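Local coordinates for ribosomal protein L11 methyltransferase (Lactobacillus delbrueckii subsp. bulgaricus ATCC BAA-365, PDB 3GRZ) that probably trimethylates a lysine of ribosomal protein L11 with S-adenosyl-L-methionine, this chain being its C-terminal, cofactor-binding methyltransferase part, at residues S9-D20 against F25-P35; M58-T69 against L81-D90. One frame throughout, in Å; residues are numbered along the deposited sequence. Where two conformers were deposited one is given.

Contact 1: S9-D20 against F25-P35; sequences SRHLAIVPEWED and FKDQEIIRLDP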
loop_
_atom_site.group_PDB
_atom_site.type_symbol
_atom_site.label_atom_id
_atom_site.label_comp_id
_atom_site.label_asym_id
_atom_site.label_seq_id
_atom_site.Cartn_x
_atom_site.Cartn_y
_atom_site.Cartn_z
ATOM N N SER B 9 -8.317 -0.651 1.642
ATOM C CA SER B 9 -7.304 -1.635 2.003
ATOM C C SER B 9 -7.828 -2.537 3.107
ATOM O O SER B 9 -8.979 -2.399 3.536
ATOM C CB SER B 9 -6.015 -0.931 2.445
ATOM O OG SER B 9 -6.145 -0.319 3.717
ATOM N N ARG B 10 -6.971 -3.450 3.560
ATOM C CA ARG B 10 -7.195 -4.269 4.739
ATOM C C ARG B 10 -7.541 -3.447 5.990
ATOM O O ARG B 10 -8.312 -3.892 6.853
ATOM C CB ARG B 10 -5.945 -5.144 4.984
ATOM C CG ARG B 10 -5.849 -5.866 6.339
ATOM C CD ARG B 10 -6.968 -6.876 6.551
ATOM N NE ARG B 10 -6.949 -7.535 7.861
ATOM C CZ ARG B 10 -7.352 -6.975 9.003
ATOM N NH1 ARG B 10 -7.820 -5.731 9.027
ATOM N NH2 ARG B 10 -7.294 -7.666 10.131
ATOM N N HIS B 11 -6.970 -2.254 6.086
ATOM C CA HIS B 11 -7.125 -1.463 7.294
ATOM C C HIS B 11 -7.947 -0.189 7.120
ATOM O O HIS B 11 -8.069 0.580 8.064
ATOM C CB HIS B 11 -5.751 -1.143 7.885
ATOM C CG HIS B 11 -5.018 -2.351 8.377
ATOM N ND1 HIS B 11 -3.972 -2.918 7.681
ATOM C CD2 HIS B 11 -5.196 -3.113 9.483
ATOM C CE1 HIS B 11 -3.527 -3.970 8.346
ATOM N NE2 HIS B 11 -4.252 -4.110 9.441
ATOM N N LEU B 12 -8.508 0.034 5.931
ATOM C CA LEU B 12 -9.318 1.223 5.695
ATOM C C LEU B 12 -10.481 1.004 4.733
ATOM O O LEU B 12 -10.289 0.523 3.613
ATOM C CB LEU B 12 -8.450 2.341 5.137
ATOM C CG LEU B 12 -8.563 3.645 5.902
ATOM C CD1 LEU B 12 -7.326 3.813 6.796
ATOM C CD2 LEU B 12 -8.701 4.777 4.907
ATOM N N ALA B 13 -11.682 1.371 5.183
ATOM C CA ALA B 13 -12.840 1.482 4.320
ATOM C C ALA B 13 -13.533 2.832 4.536
ATOM O O ALA B 13 -13.436 3.443 5.614
ATOM C CB ALA B 13 -13.820 0.292 4.545
ATOM N N ILE B 14 -14.191 3.323 3.495
ATOM C CA ILE B 14 -14.926 4.579 3.587
ATOM C C ILE B 14 -16.407 4.259 3.465
ATOM O O ILE B 14 -16.814 3.465 2.615
ATOM C CB ILE B 14 -14.533 5.592 2.489
ATOM C CG1 ILE B 14 -13.039 5.897 2.515
ATOM C CG2 ILE B 14 -15.321 6.900 2.633
ATOM C CD1 ILE B 14 -12.602 6.706 1.300
ATOM N N VAL B 15 -17.199 4.894 4.320
ATOM C CA VAL B 15 -18.617 4.609 4.445
ATOM C C VAL B 15 -19.385 5.938 4.495
ATOM O O VAL B 15 -18.912 6.886 5.106
ATOM C CB VAL B 15 -18.816 3.700 5.686
ATOM C CG1 VAL B 15 -19.951 4.122 6.578
ATOM C CG2 VAL B 15 -18.951 2.261 5.255
ATOM N N PRO B 16 -20.543 6.033 3.800
ATOM C CA PRO B 16 -21.365 7.246 3.917
ATOM C C PRO B 16 -21.913 7.345 5.337
ATOM O O PRO B 16 -22.169 6.312 5.951
ATOM C CB PRO B 16 -22.501 7.000 2.920
ATOM C CG PRO B 16 -21.995 5.908 2.012
ATOM C CD PRO B 16 -21.149 5.053 2.884
ATOM N N GLU B 17 -22.075 8.559 5.857
ATOM C CA GLU B 17 -22.399 8.751 7.288
ATOM C C GLU B 17 -23.669 8.056 7.813
ATOM O O GLU B 17 -23.739 7.707 8.998
ATOM C CB GLU B 17 -22.412 10.244 7.655
ATOM C CG GLU B 17 -23.435 11.113 6.910
ATOM C CD GLU B 17 -24.791 11.186 7.612
ATOM O OE1 GLU B 17 -24.816 11.177 8.862
ATOM O OE2 GLU B 17 -25.828 11.255 6.910
ATOM N N TRP B 18 -24.653 7.861 6.933
ATOM C CA TRP B 18 -25.924 7.222 7.287
ATOM C C TRP B 18 -25.833 5.703 7.489
ATOM O O TRP B 18 -26.667 5.130 8.190
ATOM C CB TRP B 18 -27.009 7.547 6.246
ATOM C CG TRP B 18 -26.800 6.898 4.901
ATOM C CD1 TRP B 18 -27.023 5.583 4.568
ATOM C CD2 TRP B 18 -26.347 7.538 3.706
ATOM N NE1 TRP B 18 -26.714 5.368 3.247
ATOM C CE2 TRP B 18 -26.301 6.551 2.692
ATOM C CE3 TRP B 18 -25.969 8.848 3.392
ATOM C CZ2 TRP B 18 -25.896 6.835 1.386
ATOM C CZ3 TRP B 18 -25.568 9.131 2.091
ATOM C CH2 TRP B 18 -25.534 8.129 1.105
ATOM N N GLU B 19 -24.841 5.067 6.860
ATOM C CA GLU B 19 -24.699 3.602 6.849
ATOM C C GLU B 19 -24.478 3.005 8.236
ATOM O O GLU B 19 -23.894 3.641 9.108
ATOM C CB GLU B 19 -23.550 3.185 5.927
ATOM C CG GLU B 19 -23.935 2.992 4.470
ATOM C CD GLU B 19 -24.097 1.529 4.073
ATOM O OE1 GLU B 19 -24.152 0.648 4.963
ATOM O OE2 GLU B 19 -24.168 1.261 2.855
ATOM N N ASP B 20 -24.975 1.789 8.440
ATOM C CA ASP B 20 -24.721 1.056 9.675
ATOM C C ASP B 20 -23.865 -0.154 9.322
ATOM O O ASP B 20 -24.355 -1.282 9.251
ATOM C CB ASP B 20 -26.039 0.635 10.339
ATOM C CG ASP B 20 -25.847 0.123 11.766
ATOM O OD1 ASP B 20 -24.774 0.363 12.367
ATOM O OD2 ASP B 20 -26.783 -0.521 12.290
ATOM N N PHE B 25 -13.569 -7.655 9.251
ATOM C CA PHE B 25 -12.376 -7.437 10.073
ATOM C C PHE B 25 -12.650 -6.326 11.070
ATOM O O PHE B 25 -12.841 -5.165 10.686
ATOM C CB PHE B 25 -11.152 -7.058 9.229
ATOM C CG PHE B 25 -10.585 -8.192 8.407
ATOM C CD1 PHE B 25 -10.318 -9.433 8.980
ATOM C CD2 PHE B 25 -10.292 -8.003 7.063
ATOM C CE1 PHE B 25 -9.785 -10.472 8.220
ATOM C CE2 PHE B 25 -9.741 -9.042 6.292
ATOM C CZ PHE B 25 -9.498 -10.268 6.865
ATOM N N LYS B 26 -12.650 -6.686 12.353
ATOM C CA LYS B 26 -12.991 -5.761 13.433
ATOM C C LYS B 26 -12.035 -4.567 13.543
ATOM O O LYS B 26 -12.449 -3.482 13.952
ATOM C CB LYS B 26 -13.098 -6.513 14.769
ATOM C CG LYS B 26 -14.525 -6.903 15.162
ATOM C CD LYS B 26 -15.140 -7.939 14.225
ATOM C CE LYS B 26 -16.631 -7.690 14.038
ATOM N NZ LYS B 26 -17.154 -8.322 12.788
ATOM N N ASP B 27 -10.778 -4.764 13.147
ATOM C CA ASP B 27 -9.767 -3.704 13.176
ATOM C C ASP B 27 -9.575 -2.963 11.843
ATOM O O ASP B 27 -8.654 -2.144 11.713
ATOM C CB ASP B 27 -8.427 -4.255 13.671
ATOM C CG ASP B 27 -7.864 -5.337 12.763
ATOM O OD1 ASP B 27 -8.652 -6.168 12.249
ATOM O OD2 ASP B 27 -6.626 -5.351 12.567
ATOM N N GLN B 28 -10.426 -3.244 10.854
ATOM C CA GLN B 28 -10.464 -2.412 9.648
ATOM C C GLN B 28 -11.123 -1.087 10.014
ATOM O O GLN B 28 -12.289 -1.056 10.416
ATOM C CB GLN B 28 -11.226 -3.083 8.503
ATOM C CG GLN B 28 -11.209 -2.258 7.212
ATOM C CD GLN B 28 -12.058 -2.847 6.124
ATOM O OE1 GLN B 28 -13.150 -3.345 6.385
ATOM N NE2 GLN B 28 -11.576 -2.782 4.886
ATOM N N GLU B 29 -10.358 -0.007 9.900
ATOM C CA GLU B 29 -10.837 1.329 10.242
ATOM C C GLU B 29 -11.940 1.793 9.279
ATOM O O GLU B 29 -11.806 1.698 8.050
ATOM C CB GLU B 29 -9.668 2.314 10.234
ATOM C CG GLU B 29 -9.944 3.616 10.931
ATOM C CD GLU B 29 -9.906 3.510 12.454
ATOM O OE1 GLU B 29 -10.879 3.964 13.093
ATOM O OE2 GLU B 29 -8.910 2.981 13.006
ATOM N N ILE B 30 -13.042 2.278 9.846
ATOM C CA ILE B 30 -14.149 2.779 9.035
ATOM C C ILE B 30 -14.159 4.297 9.110
ATOM O O ILE B 30 -14.253 4.879 10.199
ATOM C CB ILE B 30 -15.510 2.195 9.489
ATOM C CG1 ILE B 30 -15.496 0.651 9.461
ATOM C CG2 ILE B 30 -16.660 2.750 8.654
ATOM C CD1 ILE B 30 -15.013 -0.000 8.147
ATOM N N ILE B 31 -14.016 4.942 7.957
ATOM C CA ILE B 31 -14.060 6.393 7.926
ATOM C C ILE B 31 -15.406 6.843 7.363
ATOM O O ILE B 31 -15.734 6.570 6.203
ATOM C CB ILE B 31 -12.873 6.998 7.149
ATOM C CG1 ILE B 31 -11.562 6.663 7.869
ATOM C CG2 ILE B 31 -13.041 8.514 6.999
ATOM C CD1 ILE B 31 -10.331 7.197 7.170
ATOM N N ARG B 32 -16.186 7.495 8.225
ATOM C CA ARG B 32 -17.472 8.049 7.828
ATOM C C ARG B 32 -17.314 9.434 7.205
ATOM O O ARG B 32 -16.618 10.303 7.738
ATOM C CB ARG B 32 -18.439 8.061 9.012
ATOM C CG ARG B 32 -18.697 6.661 9.543
ATOM C CD ARG B 32 -19.782 6.599 10.606
ATOM N NE ARG B 32 -20.164 5.209 10.843
ATOM C CZ ARG B 32 -21.129 4.574 10.183
ATOM N NH1 ARG B 32 -21.397 3.303 10.458
ATOM N NH2 ARG B 32 -21.836 5.208 9.254
ATOM N N LEU B 33 -17.944 9.618 6.045
ATOM C CA LEU B 33 -17.939 10.896 5.344
ATOM C C LEU B 33 -19.372 11.284 4.984
ATOM O O LEU B 33 -20.193 10.423 4.673
ATOM C CB LEU B 33 -17.103 10.822 4.062
ATOM C CG LEU B 33 -15.584 10.582 4.072
ATOM C CD1 LEU B 33 -15.049 10.676 2.656
ATOM C CD2 LEU B 33 -14.840 11.564 4.973
ATOM N N ASP B 34 -19.657 12.583 5.020
ATOM C CA ASP B 34 -20.984 13.105 4.694
ATOM C C ASP B 34 -20.984 13.577 3.234
ATOM O O ASP B 34 -20.315 14.555 2.899
ATOM C CB ASP B 34 -21.363 14.234 5.674
ATOM C CG ASP B 34 -22.791 14.788 5.456
ATOM O OD1 ASP B 34 -23.455 14.486 4.435
ATOM O OD2 ASP B 34 -23.247 15.546 6.335
ATOM N N PRO B 35 -21.742 12.877 2.363
ATOM C CA PRO B 35 -21.804 13.157 0.926
ATOM C C PRO B 35 -22.481 14.480 0.602
ATOM O O PRO B 35 -22.252 15.035 -0.470
ATOM C CB PRO B 35 -22.656 12.003 0.382
ATOM C CG PRO B 35 -22.622 10.968 1.434
ATOM C CD PRO B 35 -22.612 11.741 2.705
#
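Strands 12-16 and 29-33 form the parallel pair of the small three-stranded sheet that precedes the Rossmann-like methyltransferase core, and Arg10 with Phe25 and Asp27 closes its leading end. The Arg10 guanidinium lies flat on the Phe25 ring, planes 5° apart and CZ 3.8 Å from the ring centroid, a stacked cation-pi pair. Its edge turns to Asp27: NH2 reaches the syn lone pair of OD1 at 2.9 Å in a salt bridge, nearly within the guanidinium plane, while the carboxylate stands almost perpendicular to that plane. The bend at chi2 (63°) brings the Arg10 chain round to this position, and NE bonds Leu81 O of the second subunit. Cutting this side chain back to an alanine is likely to leave the Asp27 carboxylate and the Phe25 face without their cation and to cost the subunit interface the NE bond.

Parallel register follows from alternating backbone bonds, among them Ala13 N to Glu29 O and Ile31 N to Ala13 O (2.8 Å); the strand axes cross at -31°. Strand 6-9 flanks 12-16 in antiparallel fashion, making the sheet mixed. On the face of Leu12, Ile14 and Ile31, Leu12 CD2 meets Ile31 CD1 at 3.7 Å, and Ile73 of helix 73-80 packs against both isoleucines; Ile14 CG2 also reaches Leu33 CD1 at the end of the ladder. The other face carries Ala13, Val15, Ile30 and Arg32. In the Arg32 conformer given, one of two deposited, Val15 CG1 lies over one guanidinium face; the chain, extended from CG to NE, runs alongside Val15 to a tentative bond with Glu19 O. Gln28, also extended, sends NE2 to Ser9 O (3.0 Å), with that oxygen close to its amide plane.

Contact 2: M58-T69 against L81-D90; sequences MVKPLTVADVGT and LGAKSVLATD
The beta-alpha-beta unit of strand 63-67, helix 73-80 and strand 85-90 places its two parallel strands side by side in the Rossmann-like methyltransferase sheet, with axes 14° apart. Its ladder is evident from Leu87 N to Val64 O, Asp66 N to Leu87 O (2.8 Å) and Thr89 N to Asp66 O. Val64 CG2 packs on Ala83 CB at 3.8 Å, and Met58, bent at chi2 and chi3, lays CE against the same methyl. On the other face, Thr63 CG2 touches Ser85 OG at 3.4 Å, and a water bridges that hydroxyl to Val64 O. Another water links Pro61 O to Lys84 NZ in one of the two lysine conformers.

At the C-terminal ends lie Gly68 and Asp90, both predicted to bind S-adenosyl-L-methionine. Asp90 OD2 lies 3.3 Å from Gly68 C and accepts bonds from Gly70 N and Ser95 OG, which fix its rotation; OD1 bonds a glycerol, probably from the crystallisation liquor. Thr69 N gives Thr89 O a nearly straight bond (2.8 Å, 171°). With OG1 anti to the backbone N (chi1 -163°), the Thr69 hydroxyl donates to Asp66 OD2 at 2.7 Å, arriving from above the carboxylate plane.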
loop_
_atom_site.group_PDB
_atom_site.type_symbol
_atom_site.label_atom_id
_atom_site.label_comp_id
_atom_site.label_asym_id
_atom_site.label_seq_id
_atom_site.Cartn_x
_atom_site.Cartn_y
_atom_site.Cartn_z
ATOM N N MET B 58 3.874 5.456 7.518
ATOM C CA MET B 58 3.587 5.618 8.950
ATOM C C MET B 58 4.086 4.448 9.780
ATOM O O MET B 58 3.296 3.707 10.355
ATOM C CB MET B 58 2.085 5.916 9.216
ATOM C CG MET B 58 1.793 6.612 10.576
ATOM S SD MET B 58 2.148 8.400 10.696
ATOM C CE MET B 58 0.748 9.052 9.766
ATOM N N VAL B 59 5.408 4.306 9.862
ATOM C CA VAL B 59 6.044 3.268 10.699
ATOM C C VAL B 59 6.211 3.701 12.161
ATOM O O VAL B 59 6.424 2.860 13.047
ATOM C CB VAL B 59 7.430 2.832 10.124
ATOM C CG1 VAL B 59 7.258 2.236 8.724
ATOM C CG2 VAL B 59 8.417 4.041 10.100
ATOM N N LYS B 60 6.110 5.011 12.397
ATOM C CA LYS B 60 6.104 5.604 13.735
ATOM C C LYS B 60 5.210 6.862 13.630
ATOM O O LYS B 60 4.906 7.281 12.507
ATOM C CB LYS B 60 7.534 5.965 14.156
ATOM C CG LYS B 60 8.156 7.091 13.337
ATOM C CD LYS B 60 9.586 7.393 13.783
ATOM C CE LYS B 60 10.139 8.571 13.022
ATOM N NZ LYS B 60 11.536 8.888 13.440
ATOM N N PRO B 61 4.777 7.456 14.777
ATOM C CA PRO B 61 4.042 8.737 14.705
ATOM C C PRO B 61 4.836 9.821 14.000
ATOM O O PRO B 61 5.961 10.132 14.392
ATOM C CB PRO B 61 3.817 9.097 16.181
ATOM C CG PRO B 61 3.752 7.787 16.848
ATOM C CD PRO B 61 4.861 6.993 16.175
ATOM N N LEU B 62 4.246 10.366 12.945
ATOM C CA LEU B 62 4.843 11.435 12.169
ATOM C C LEU B 62 3.947 12.652 12.241
ATOM O O LEU B 62 2.727 12.516 12.351
ATOM C CB LEU B 62 4.980 11.010 10.698
ATOM C CG LEU B 62 5.773 9.739 10.362
ATOM C CD1 LEU B 62 5.662 9.434 8.876
ATOM C CD2 LEU B 62 7.240 9.838 10.795
ATOM N N THR B 63 4.549 13.838 12.166
ATOM C CA THR B 63 3.786 15.069 12.037
ATOM C C THR B 63 3.402 15.264 10.562
ATOM O O THR B 63 4.229 15.090 9.664
ATOM C CB THR B 63 4.563 16.292 12.579
ATOM O OG1 THR B 63 5.776 16.463 11.836
ATOM C CG2 THR B 63 4.891 16.108 14.065
ATOM N N VAL B 64 2.133 15.600 10.326
ATOM C CA VAL B 64 1.552 15.558 8.981
ATOM C C VAL B 64 0.953 16.903 8.600
ATOM O O VAL B 64 0.294 17.537 9.427
ATOM C CB VAL B 64 0.435 14.460 8.869
ATOM C CG1 VAL B 64 -0.215 14.446 7.483
ATOM C CG2 VAL B 64 0.963 13.068 9.231
ATOM N N ALA B 65 1.207 17.333 7.359
ATOM C CA ALA B 65 0.403 18.364 6.699
ATOM C C ALA B 65 -0.305 17.724 5.519
ATOM O O ALA B 65 0.342 17.111 4.672
ATOM C CB ALA B 65 1.255 19.542 6.221
ATOM N N ASP B 66 -1.630 17.859 5.485
ATOM C CA ASP B 66 -2.451 17.412 4.370
ATOM C C ASP B 66 -2.886 18.644 3.598
ATOM O O ASP B 66 -3.725 19.421 4.064
ATOM C CB ASP B 66 -3.665 16.622 4.882
ATOM C CG ASP B 66 -4.612 16.171 3.755
ATOM O OD1 ASP B 66 -4.193 16.123 2.570
ATOM O OD2 ASP B 66 -5.792 15.860 4.061
ATOM N N VAL B 67 -2.311 18.818 2.418
ATOM C CA VAL B 67 -2.479 20.038 1.637
ATOM C C VAL B 67 -3.583 19.833 0.613
ATOM O O VAL B 67 -3.567 18.841 -0.109
ATOM C CB VAL B 67 -1.148 20.424 0.928
ATOM C CG1 VAL B 67 -1.315 21.683 0.090
ATOM C CG2 VAL B 67 -0.041 20.628 1.950
ATOM N N GLY B 68 -4.538 20.764 0.546
ATOM C CA GLY B 68 -5.693 20.616 -0.350
ATOM C C GLY B 68 -6.648 19.562 0.172
ATOM O O GLY B 68 -7.132 18.720 -0.581
ATOM N N THR B 69 -6.922 19.621 1.471
ATOM C CA THR B 69 -7.572 18.525 2.198
ATOM C C THR B 69 -8.970 18.114 1.682
ATOM O O THR B 69 -9.380 16.956 1.852
ATOM C CB THR B 69 -7.575 18.811 3.735
ATOM O OG1 THR B 69 -7.839 17.609 4.461
ATOM C CG2 THR B 69 -8.629 19.856 4.112
ATOM N N LEU B 81 -4.262 6.436 11.723
ATOM C CA LEU B 81 -3.048 5.628 11.556
ATOM C C LEU B 81 -1.917 6.004 12.508
ATOM O O LEU B 81 -0.821 5.457 12.411
ATOM C CB LEU B 81 -2.564 5.658 10.103
ATOM C CG LEU B 81 -3.457 4.880 9.129
ATOM C CD1 LEU B 81 -3.025 5.108 7.698
ATOM C CD2 LEU B 81 -3.498 3.392 9.443
ATOM N N GLY B 82 -2.180 6.946 13.412
ATOM C CA GLY B 82 -1.276 7.231 14.511
ATOM C C GLY B 82 -0.357 8.415 14.308
ATOM O O GLY B 82 0.727 8.436 14.877
ATOM N N ALA B 83 -0.772 9.408 13.515
ATOM C CA ALA B 83 0.050 10.608 13.335
ATOM C C ALA B 83 0.329 11.307 14.663
ATOM O O ALA B 83 -0.515 11.274 15.570
ATOM C CB ALA B 83 -0.596 11.568 12.381
ATOM N N LYS B 84 1.515 11.925 14.762
ATOM C CA LYS B 84 1.903 12.720 15.931
ATOM C C LYS B 84 1.114 14.034 15.981
ATOM O O LYS B 84 0.884 14.600 17.049
ATOM C CB LYS B 84 3.412 13.003 15.907
ATOM C CG LYS B 84 4.000 13.452 17.243
ATOM C CD LYS B 84 5.439 13.949 17.111
ATOM C CE LYS B 84 6.434 12.803 16.996
ATOM N NZ LYS B 84 7.840 13.279 16.840
ATOM N N SER B 85 0.714 14.523 14.813
ATOM C CA SER B 85 -0.119 15.710 14.701
ATOM C C SER B 85 -0.570 15.800 13.260
ATOM O O SER B 85 0.075 15.240 12.371
ATOM C CB SER B 85 0.639 16.979 15.100
ATOM O OG SER B 85 1.681 17.248 14.185
ATOM N N VAL B 86 -1.688 16.485 13.033
ATOM C CA VAL B 86 -2.221 16.685 11.680
ATOM C C VAL B 86 -2.674 18.127 11.490
ATOM O O VAL B 86 -3.494 18.640 12.260
ATOM C CB VAL B 86 -3.407 15.726 11.326
ATOM C CG1 VAL B 86 -3.786 15.875 9.858
ATOM C CG2 VAL B 86 -3.064 14.265 11.603
ATOM N N LEU B 87 -2.108 18.777 10.479
ATOM C CA LEU B 87 -2.627 20.035 9.977
ATOM C C LEU B 87 -3.232 19.767 8.605
ATOM O O LEU B 87 -2.593 19.156 7.746
ATOM C CB LEU B 87 -1.526 21.096 9.858
ATOM C CG LEU B 87 -1.943 22.399 9.151
ATOM C CD1 LEU B 87 -3.001 23.185 9.969
ATOM C CD2 LEU B 87 -0.729 23.265 8.879
ATOM N N ALA B 88 -4.471 20.205 8.414
ATOM C CA ALA B 88 -5.143 20.079 7.129
ATOM C C ALA B 88 -5.395 21.480 6.568
ATOM O O ALA B 88 -5.940 22.350 7.274
ATOM C CB ALA B 88 -6.448 19.303 7.302
ATOM N N THR B 89 -4.977 21.712 5.319
ATOM C CA THR B 89 -5.148 23.022 4.677
ATOM C C THR B 89 -6.003 22.964 3.411
ATOM O O THR B 89 -6.010 21.947 2.704
ATOM C CB THR B 89 -3.797 23.721 4.327
ATOM O OG1 THR B 89 -3.234 23.135 3.152
ATOM C CG2 THR B 89 -2.801 23.629 5.476
ATOM N N ASP B 90 -6.727 24.049 3.136
ATOM C CA ASP B 90 -7.412 24.240 1.845
ATOM C C ASP B 90 -7.825 25.693 1.697
ATOM O O ASP B 90 -7.787 26.447 2.666
ATOM C CB ASP B 90 -8.627 23.310 1.703
ATOM C CG ASP B 90 -8.837 22.809 0.253
ATOM O OD1 ASP B 90 -8.619 23.571 -0.712
ATOM O OD2 ASP B 90 -9.227 21.643 0.073
HETATM O O HOH W 1 8.267 12.109 14.221
HETATM O O HOH W 2 1.089 18.569 12.064
#

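Contact 1 and contact 2 are successive along the chain, their centres about 19 Å apart and their nearest atoms about 5 Å apart without touching. Helix 73-80 packs against both, touching Ile31 of contact 1 through Ala77 and Lys80, and Asp66, Val86 and Ala88 of contact 2. Both lie near the predicted S-adenosyl-L-methionine site. Contact 2 supplies Gly68 and Asp90, whereas the Ile14 side chain of contact 1 lies about 4 Å from that of Thr47; the Asp66 side chain is about 6 Å from that of Asn132. Between subunits the two meet directly, where Phe25 packs on Met58 and Pro61 of the second subunit.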